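Local coordinates for PA14 domain-containing protein (Clostridium clariflavum, PDB 6QDI), which probably senses plant biomass outside the cell as part of an RsgI-type anti-sigma factor, this piece being its tandem pair of calcium-binding, sugar-recognising PA14 domains, at residues A[43-48]-A[108-113]. Residues are numbered along the deposited sequence; the frame is centred on the assembly and turned at random.
With CA (calcium ion), chain G; CA (calcium ion), chain D.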
# COMPACT_ATOMS: atom_id res chain seq x y z
N GLU A 43 0.50 11.39 -1.45
CA GLU A 43 1.27 11.50 -0.21
C GLU A 43 1.13 10.34 0.75
O GLU A 43 1.58 10.42 1.88
CB GLU A 43 1.08 12.84 0.52
CG GLU A 43 1.10 14.07 -0.38
CD GLU A 43 0.82 15.35 0.33
OE1 GLU A 43 0.88 15.40 1.59
OE2 GLU A 43 0.52 16.35 -0.38
N SER A 44 0.53 9.22 0.28
CA SER A 44 0.41 8.01 1.11
C SER A 44 0.97 6.82 0.35
O SER A 44 0.35 6.34 -0.60
CB SER A 44 -1.02 7.76 1.54
OG SER A 44 -1.91 7.67 0.48
N TYR A 45 2.15 6.33 0.72
CA TYR A 45 2.78 5.25 -0.03
C TYR A 45 3.79 4.57 0.85
O TYR A 45 4.10 5.03 1.95
CB TYR A 45 3.40 5.76 -1.38
CG TYR A 45 4.40 6.87 -1.21
CD1 TYR A 45 5.71 6.59 -0.90
CD2 TYR A 45 4.03 8.21 -1.35
CE1 TYR A 45 6.66 7.62 -0.72
CE2 TYR A 45 4.96 9.23 -1.18
CZ TYR A 45 6.26 8.92 -0.86
OH TYR A 45 7.21 9.90 -0.65
N SER A 46 4.29 3.43 0.38
CA SER A 46 5.24 2.67 1.18
C SER A 46 6.10 1.84 0.25
O SER A 46 5.76 1.65 -0.94
CB SER A 46 4.51 1.82 2.25
OG SER A 46 3.55 0.94 1.65
N VAL A 47 7.24 1.39 0.75
CA VAL A 47 8.23 0.68 -0.04
C VAL A 47 8.86 -0.40 0.80
O VAL A 47 9.13 -0.21 2.00
CB VAL A 47 9.35 1.65 -0.54
CG1 VAL A 47 10.21 0.94 -1.58
CG2 VAL A 47 8.78 2.93 -1.11
N ARG A 48 9.12 -1.55 0.17
CA ARG A 48 9.96 -2.58 0.77
C ARG A 48 11.15 -2.82 -0.15
O ARG A 48 10.99 -3.11 -1.34
CB ARG A 48 9.24 -3.89 0.96
CG ARG A 48 10.10 -4.97 1.58
CD ARG A 48 9.40 -6.30 1.71
NE ARG A 48 8.28 -6.23 2.62
CZ ARG A 48 7.00 -6.38 2.29
NH1 ARG A 48 6.61 -6.51 1.05
NH2 ARG A 48 6.07 -6.30 3.27
N LEU A 108 14.34 -3.57 4.20
CA LEU A 108 14.05 -2.25 4.74
C LEU A 108 12.64 -1.92 4.28
O LEU A 108 12.37 -1.87 3.08
CB LEU A 108 15.05 -1.22 4.25
CG LEU A 108 15.06 0.15 4.99
CD1 LEU A 108 16.35 0.90 4.70
CD2 LEU A 108 13.92 1.07 4.66
N GLU A 109 11.75 -1.68 5.25
CA GLU A 109 10.39 -1.26 4.99
C GLU A 109 10.23 0.21 5.39
O GLU A 109 10.82 0.65 6.38
CB GLU A 109 9.41 -2.15 5.74
CG GLU A 109 9.36 -3.54 5.17
CD GLU A 109 8.56 -4.57 5.94
OE1 GLU A 109 8.03 -4.25 7.02
OE2 GLU A 109 8.40 -5.68 5.40
N TYR A 110 9.44 0.94 4.61
CA TYR A 110 9.34 2.39 4.75
C TYR A 110 7.91 2.84 4.43
O TYR A 110 7.28 2.26 3.52
CB TYR A 110 10.33 3.02 3.72
CG TYR A 110 10.01 4.47 3.45
CD1 TYR A 110 10.41 5.48 4.31
CD2 TYR A 110 9.19 4.82 2.38
CE1 TYR A 110 10.02 6.79 4.10
CE2 TYR A 110 8.74 6.12 2.19
CZ TYR A 110 9.15 7.10 3.07
OH TYR A 110 8.72 8.38 2.86
N PHE A 111 7.44 3.90 5.08
CA PHE A 111 6.22 4.55 4.64
C PHE A 111 6.26 6.04 4.73
O PHE A 111 6.91 6.61 5.62
CB PHE A 111 4.95 3.99 5.35
CG PHE A 111 4.75 4.42 6.79
CD1 PHE A 111 4.05 5.58 7.10
CD2 PHE A 111 5.22 3.64 7.83
CE1 PHE A 111 3.83 5.95 8.41
CE2 PHE A 111 4.98 4.01 9.15
CZ PHE A 111 4.30 5.16 9.46
N ASN A 112 5.47 6.68 3.86
CA ASN A 112 5.13 8.10 3.96
C ASN A 112 3.65 8.21 4.25
O ASN A 112 2.83 7.66 3.52
CB ASN A 112 5.48 8.88 2.71
CG ASN A 112 5.36 10.37 2.95
OD1 ASN A 112 5.43 10.80 4.09
ND2 ASN A 112 5.19 11.18 1.89
N ASN A 113 3.30 8.96 5.31
CA ASN A 113 1.92 9.21 5.69
C ASN A 113 1.70 10.73 5.72
O ASN A 113 1.64 11.33 6.80
CB ASN A 113 1.63 8.59 7.04
CG ASN A 113 0.18 8.74 7.47
OD1 ASN A 113 -0.69 9.14 6.73
ND2 ASN A 113 -0.07 8.38 8.68
CA CA G . -1.70 6.45 -1.73
CA CA D . 5.74 12.44 5.74
O HOH W 1 -3.32 5.59 -3.41
O HOH W 2 -3.29 5.19 -0.33
O HOH W 3 -0.24 6.41 -3.60
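Leu108 O receives a CA-H...O contact from Arg48 CA (3.4 Å), and one residue on, Glu109 meets that arginine's side chain. The two side chains lie side by side; Arg48, bent at chi3 (-65°), brings NE and NH2 both to OE2 of Glu109. Arg48 NE meets Glu109 OE2 at 2.8 Å, nearly straight, on the anti side though tilted out of the carboxylate plane; NH2 arrives from above the same face, so one oxygen takes the whole side-on grip. Tyr110 pairs its backbone with Val47 in both directions. Its ring (CG anti to the backbone N, chi1 162°) takes Tyr45 CE1 at its edge, 3.9 Å from Tyr110 CE2, while its hydroxyl is hydrogen-bonded to the backbone O of Asp68. On the sheet face of Arg48 and Glu109, Phe111 sets its CB against CB of Ser46 (3.8 Å). Asn112 exchanges backbone bonds with Tyr45 and lays its CB over one face of the Tyr45 ring, toward the rim, a CH-pi contact 3.9 Å from the centroid. Its OD1 binds one calcium (2.4 Å), together with Asp68, Asn69, Thr114 and Asn116, and its ND2 is hydrogen-bonded to Gly115. Opposite Asn113, Ser44 holds a second calcium through O and OG, with Asp10, Asp42 and three waters. This antiparallel pairing of strands 44-53 and 104-113 joins two calcium sites within the beta-sandwich of the first PA14 domain.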